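Local coordinates for protein twin-arginine translocation pathway signal (Rhodoferax ferrireducens, PDB 5IM2) that probably serves a TRAP transporter as its extracellular solute-binding protein and holds benzoate in its ligand pocket, at residues Y101-K105 with F157-Q161; R125-F129 with A144-M149. All blocks are in the same frame, centred on the assembly; numbering follows the deposited sequence.

Contact 1: residues Y101-K105 with F157-Q161; sequences YDQAK and FKDTQ
K105 and T160 mark the nearest approach of the backbones, their CA atoms 5.7 Å apart, where helix 100-106 passes a type I beta turn running from F157 to T160 and closed by the bond from T160 N to F157 O. The largest share falls to Y101, whose CG stands anti to the backbone N (chi1 -172°) and whose ring reaches from the helix to the turn. Its hydroxyl donates to D159 OD1 across 2.7 Å. The acceptor sits near the edge of the tyrosine ring, but OH meets it from above the carboxylate plane, 40° out of it. T160 comes from the opposite direction: its OG1 lies 2.9 Å from Y101 OH, with F157 O a weaker alternative taker of the same proton. The hydroxyl of this buried residue thus bonds to D159 and lies within hydrogen-bonding distance of T160, both in one turn. This turn leads into strand 161-167, an outermost strand of the five-stranded sheet in one alpha/beta lobe of the solute-binding fold, so Y101 ties a helix of that lobe to the start of an edge strand. The F157 ring offers its edge to Y101 OH, and F157 CD1 approaches Y101 CE1 at 3.6 Å with the two ring planes inclined at 49°. F123 extends the aromatic group, stacking on F157 and meeting Y101 edge-to-face. Toward the solvent, K105 lays its aliphatic chain across D159 at roughly a right angle, CD 3.4 Å from OD2; NZ stays 4.8 Å from that oxygen, where its charge may still steady the carboxylate without pairing with it. T160 CG2 packs against K105 CB, and a water donates to D159 O at 2.8 Å and more weakly to K105 O.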
loop_
_atom_site.group_PDB
_atom_site.type_symbol
_atom_site.label_atom_id
_atom_site.label_comp_id
_atom_site.label_asym_id
_atom_site.label_seq_id
_atom_site.Cartn_x
_atom_site.Cartn_y
_atom_site.Cartn_z
ATOM N N TYR A 101 7.912 11.313 0.628
ATOM C CA TYR A 101 7.186 12.067 1.650
ATOM C C TYR A 101 7.907 13.371 1.989
ATOM O O TYR A 101 7.299 14.443 1.975
ATOM C CB TYR A 101 6.968 11.200 2.895
ATOM C CG TYR A 101 6.059 11.843 3.900
ATOM C CD1 TYR A 101 4.676 11.697 3.807
ATOM C CD2 TYR A 101 6.577 12.642 4.915
ATOM C CE1 TYR A 101 3.844 12.315 4.713
ATOM C CE2 TYR A 101 5.755 13.259 5.830
ATOM C CZ TYR A 101 4.385 13.088 5.721
ATOM O OH TYR A 101 3.573 13.724 6.646
ATOM N N ASP A 102 9.220 13.310 2.234
ATOM C CA ASP A 102 9.987 14.508 2.564
ATOM C C ASP A 102 10.059 15.497 1.409
ATOM O O ASP A 102 10.209 16.704 1.648
ATOM C CB ASP A 102 11.386 14.116 3.035
ATOM C CG ASP A 102 11.374 13.602 4.455
ATOM O OD1 ASP A 102 10.603 14.177 5.253
ATOM O OD2 ASP A 102 12.070 12.606 4.752
ATOM N N GLN A 103 9.972 15.027 0.159
ATOM C CA GLN A 103 9.945 15.966 -0.958
ATOM C C GLN A 103 8.689 16.826 -0.929
ATOM O O GLN A 103 8.743 18.023 -1.251
ATOM C CB GLN A 103 10.031 15.238 -2.296
ATOM C CG GLN A 103 11.390 14.644 -2.610
ATOM C CD GLN A 103 11.388 13.763 -3.851
ATOM O OE1 GLN A 103 10.344 13.536 -4.485
ATOM N NE2 GLN A 103 12.564 13.227 -4.186
ATOM N N ALA A 104 7.544 16.235 -0.578
ATOM C CA ALA A 104 6.325 17.026 -0.429
ATOM C C ALA A 104 6.437 17.923 0.785
ATOM O O ALA A 104 6.180 19.127 0.711
ATOM C CB ALA A 104 5.082 16.131 -0.308
ATOM N N LYS A 105 6.844 17.347 1.915
ATOM C CA LYS A 105 7.014 18.138 3.118
ATOM C C LYS A 105 7.911 19.341 2.860
ATOM O O LYS A 105 7.617 20.452 3.321
ATOM C CB LYS A 105 7.585 17.252 4.236
ATOM C CG LYS A 105 7.885 18.007 5.494
ATOM C CD LYS A 105 8.692 17.173 6.461
ATOM C CE LYS A 105 9.061 18.007 7.664
ATOM N NZ LYS A 105 10.500 18.356 7.647
ATOM N N PHE A 157 1.068 12.521 10.696
ATOM C CA PHE A 157 1.337 13.135 9.407
ATOM C C PHE A 157 1.166 14.650 9.462
ATOM O O PHE A 157 0.854 15.273 8.445
ATOM C CB PHE A 157 0.414 12.573 8.331
ATOM C CG PHE A 157 0.663 11.114 7.961
ATOM C CD1 PHE A 157 1.786 10.738 7.226
ATOM C CD2 PHE A 157 -0.260 10.135 8.299
ATOM C CE1 PHE A 157 1.985 9.422 6.864
ATOM C CE2 PHE A 157 -0.045 8.798 7.938
ATOM C CZ PHE A 157 1.069 8.454 7.218
ATOM N N LYS A 158 1.342 15.251 10.634
ATOM C CA LYS A 158 0.967 16.654 10.805
ATOM C C LYS A 158 1.877 17.602 10.044
ATOM O O LYS A 158 1.550 18.796 9.938
ATOM C CB LYS A 158 0.962 17.035 12.286
ATOM C CG LYS A 158 2.321 16.952 12.964
ATOM C CD LYS A 158 2.230 17.412 14.414
ATOM C CE LYS A 158 3.605 17.601 15.022
ATOM N NZ LYS A 158 3.849 16.670 16.156
ATOM N N ASP A 159 2.976 17.100 9.477
ATOM C CA ASP A 159 3.884 17.950 8.732
ATOM C C ASP A 159 3.507 18.043 7.257
ATOM O O ASP A 159 4.172 18.774 6.510
ATOM C CB ASP A 159 5.344 17.491 8.914
ATOM C CG ASP A 159 5.545 15.998 8.720
ATOM O OD1 ASP A 159 4.551 15.261 8.599
ATOM O OD2 ASP A 159 6.725 15.565 8.718
ATOM N N THR A 160 2.410 17.394 6.843
ATOM C CA THR A 160 1.853 17.577 5.512
ATOM C C THR A 160 0.349 17.746 5.626
ATOM O O THR A 160 -0.246 17.593 6.699
ATOM C CB THR A 160 2.185 16.397 4.567
ATOM O OG1 THR A 160 1.616 15.162 5.048
ATOM C CG2 THR A 160 3.711 16.287 4.381
ATOM N N GLN A 161 -0.258 18.080 4.500
ATOM C CA GLN A 161 -1.707 18.053 4.347
ATOM C C GLN A 161 -2.074 16.716 3.697
ATOM O O GLN A 161 -1.834 16.505 2.507
ATOM C CB GLN A 161 -2.159 19.263 3.524
ATOM C CG GLN A 161 -3.622 19.317 3.164
ATOM C CD GLN A 161 -4.546 19.440 4.348
ATOM O OE1 GLN A 161 -5.696 19.010 4.278
ATOM N NE2 GLN A 161 -4.079 20.034 5.420
HETATM O O HOH W 1 4.375 20.317 4.185
#

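Contact 2: residues R125-F129 with A144-M149; sequences RIEVF and ACWEYM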
loop_
_atom_site.group_PDB
_atom_site.type_symbol
_atom_site.label_atom_id
_atom_site.label_comp_id
_atom_site.label_asym_id
_atom_site.label_seq_id
_atom_site.Cartn_x
_atom_site.Cartn_y
_atom_site.Cartn_z
ATOM N N ARG A 125 2.116 4.304 13.726
ATOM C CA ARG A 125 0.740 3.945 14.077
ATOM C C ARG A 125 -0.096 3.478 12.879
ATOM O O ARG A 125 -1.010 2.654 13.044
ATOM C CB ARG A 125 0.063 5.127 14.764
ATOM C CG ARG A 125 0.559 5.377 16.150
ATOM C CD ARG A 125 0.116 6.710 16.669
ATOM N NE ARG A 125 0.935 7.767 16.118
ATOM C CZ ARG A 125 0.904 9.033 16.525
ATOM N NH1 ARG A 125 0.058 9.423 17.474
ATOM N NH2 ARG A 125 1.712 9.915 15.965
ATOM N N ILE A 126 0.186 3.972 11.667
ATOM C CA ILE A 126 -0.598 3.544 10.518
ATOM C C ILE A 126 -0.328 2.081 10.177
ATOM O O ILE A 126 -1.111 1.439 9.458
ATOM C CB ILE A 126 -0.326 4.458 9.310
ATOM C CG1 ILE A 126 -1.384 4.209 8.248
ATOM C CG2 ILE A 126 1.056 4.253 8.742
ATOM C CD1 ILE A 126 -1.186 5.045 6.969
ATOM N N GLU A 127 0.773 1.534 10.702
ATOM C CA GLU A 127 1.179 0.161 10.428
ATOM C C GLU A 127 0.194 -0.889 10.931
ATOM O O GLU A 127 0.331 -2.056 10.565
ATOM C CB GLU A 127 2.525 -0.157 11.089
ATOM C CG GLU A 127 3.749 0.535 10.599
ATOM C CD GLU A 127 4.980 0.129 11.442
ATOM O OE1 GLU A 127 4.831 -0.287 12.638
ATOM O OE2 GLU A 127 6.100 0.228 10.918
ATOM N N VAL A 128 -0.780 -0.513 11.763
ATOM C CA VAL A 128 -1.755 -1.468 12.266
ATOM C C VAL A 128 -2.456 -2.166 11.096
ATOM O O VAL A 128 -2.877 -3.327 11.200
ATOM C CB VAL A 128 -2.738 -0.739 13.209
ATOM C CG1 VAL A 128 -3.637 0.228 12.450
ATOM C CG2 VAL A 128 -3.526 -1.745 14.032
ATOM N N PHE A 129 -2.600 -1.475 9.972
ATOM C CA PHE A 129 -3.335 -2.028 8.829
ATOM C C PHE A 129 -2.526 -3.015 8.018
ATOM O O PHE A 129 -3.098 -3.729 7.172
ATOM C CB PHE A 129 -3.830 -0.884 7.941
ATOM C CG PHE A 129 -4.918 -0.108 8.592
ATOM C CD1 PHE A 129 -6.208 -0.612 8.647
ATOM C CD2 PHE A 129 -4.642 1.076 9.276
ATOM C CE1 PHE A 129 -7.187 0.059 9.318
ATOM C CE2 PHE A 129 -5.628 1.758 9.948
ATOM C CZ PHE A 129 -6.894 1.251 9.986
ATOM N N ALA A 144 -11.477 2.832 6.605
ATOM C CA ALA A 144 -11.075 2.661 8.002
ATOM C C ALA A 144 -9.749 3.336 8.299
ATOM O O ALA A 144 -9.576 3.933 9.363
ATOM C CB ALA A 144 -11.003 1.167 8.339
ATOM N N CYS A 145 -8.793 3.238 7.374
ATOM C CA CYS A 145 -7.494 3.881 7.550
ATOM C C CYS A 145 -7.645 5.390 7.656
ATOM O O CYS A 145 -7.047 6.026 8.537
ATOM C CB CYS A 145 -6.573 3.503 6.385
ATOM S SG CYS A 145 -4.849 3.969 6.618
ATOM N N TRP A 146 -8.446 5.986 6.772
ATOM C CA TRP A 146 -8.675 7.429 6.843
ATOM C C TRP A 146 -9.194 7.841 8.224
ATOM O O TRP A 146 -8.624 8.729 8.890
ATOM C CB TRP A 146 -9.656 7.891 5.758
ATOM C CG TRP A 146 -9.957 9.344 5.971
ATOM C CD1 TRP A 146 -11.020 9.890 6.667
ATOM C CD2 TRP A 146 -9.158 10.451 5.547
ATOM N NE1 TRP A 146 -10.931 11.259 6.673
ATOM C CE2 TRP A 146 -9.792 11.632 6.005
ATOM C CE3 TRP A 146 -7.984 10.568 4.802
ATOM C CZ2 TRP A 146 -9.274 12.883 5.763
ATOM C CZ3 TRP A 146 -7.477 11.829 4.561
ATOM C CH2 TRP A 146 -8.124 12.963 5.026
ATOM N N GLU A 147 -10.269 7.189 8.670
ATOM C CA GLU A 147 -10.904 7.553 9.933
ATOM C C GLU A 147 -9.983 7.300 11.120
ATOM O O GLU A 147 -9.897 8.128 12.035
ATOM C CB GLU A 147 -12.220 6.799 10.109
ATOM C CG GLU A 147 -12.916 7.185 11.401
ATOM C CD GLU A 147 -14.347 6.663 11.547
ATOM O OE1 GLU A 147 -14.917 6.089 10.599
ATOM O OE2 GLU A 147 -14.904 6.843 12.644
ATOM N N TYR A 148 -9.253 6.190 11.096
ATOM C CA TYR A 148 -8.256 5.906 12.135
ATOM C C TYR A 148 -7.226 7.030 12.269
ATOM O O TYR A 148 -6.927 7.500 13.373
ATOM C CB TYR A 148 -7.572 4.578 11.804
ATOM C CG TYR A 148 -6.424 4.124 12.689
ATOM C CD1 TYR A 148 -5.129 4.518 12.395
ATOM C CD2 TYR A 148 -6.621 3.266 13.745
ATOM C CE1 TYR A 148 -4.033 4.093 13.161
ATOM C CE2 TYR A 148 -5.530 2.817 14.525
ATOM C CZ TYR A 148 -4.235 3.230 14.195
ATOM O OH TYR A 148 -3.126 2.806 14.897
ATOM N N MET A 149 -6.620 7.450 11.165
ATOM C CA MET A 149 -5.567 8.447 11.305
ATOM C C MET A 149 -6.152 9.777 11.755
ATOM O O MET A 149 -5.555 10.487 12.575
ATOM C CB MET A 149 -4.791 8.594 9.998
ATOM C CG MET A 149 -4.041 7.329 9.621
ATOM S SD MET A 149 -2.878 6.676 10.886
ATOM C CE MET A 149 -1.671 7.989 11.013
#
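Y148 receives two neighbours on the same face of its ring, the edge of F129 and a methyl of V128, while its hydroxyl bonds to the carbonyl of R125. This joins helix 138-152 to R125 and the 3-10 segment that begins at I126, within the alpha/beta solute-binding fold. F129 and Y148 form a T-shaped pair, planes at 85° and centroids 5.2 Å apart, with F129 CE2 leading. V128 CG1 makes a CH-pi contact 4.0 Å from the Y148 centroid. F129 in turn is covered on one face by C145, whose CB makes a CH-pi contact 4.2 Å from the ring centroid; SG sits obliquely to the ring and also touches I126 CD1. Y148 donates from OH to R125 O, 2.8 Å away and 39° out of the carbonyl plane; its chi1 of 176° swings the ring out from the helix toward that carbonyl. A phenylalanine here would remove the hydroxyl and would probably leave R125 O without this donor, the weak bond from V128 N being a poor substitute. The guanidinium of R125 turns elsewhere, to salt bridges with D155 and E156. At the edge of the Y148 ring, M149, bent at its last two torsions, brings SD to 3.7 Å from I126 CB.

In the fold
The two contacts, their centres about 17 Å apart, illustrate how nested loops share a core. Contact 2 falls within the chain loop that contact 1 closes, and F157 connects them: its CE2 lies 3.6 Å from M149 CE and 4.0 Å from I126 CD1. L165 of strand 161-167 touches F157 as well as I126, C145 and M149, so the strand that follows the turn of contact 1 also underlies contact 2. Neither contact includes a residue of the benzoate pocket; the I126 side chain is about 14 Å from the ligand. The pocket residues I115 and Y118 nevertheless lie on the chain between 101-105 and 125-129, and H168 directly follows strand 161-167.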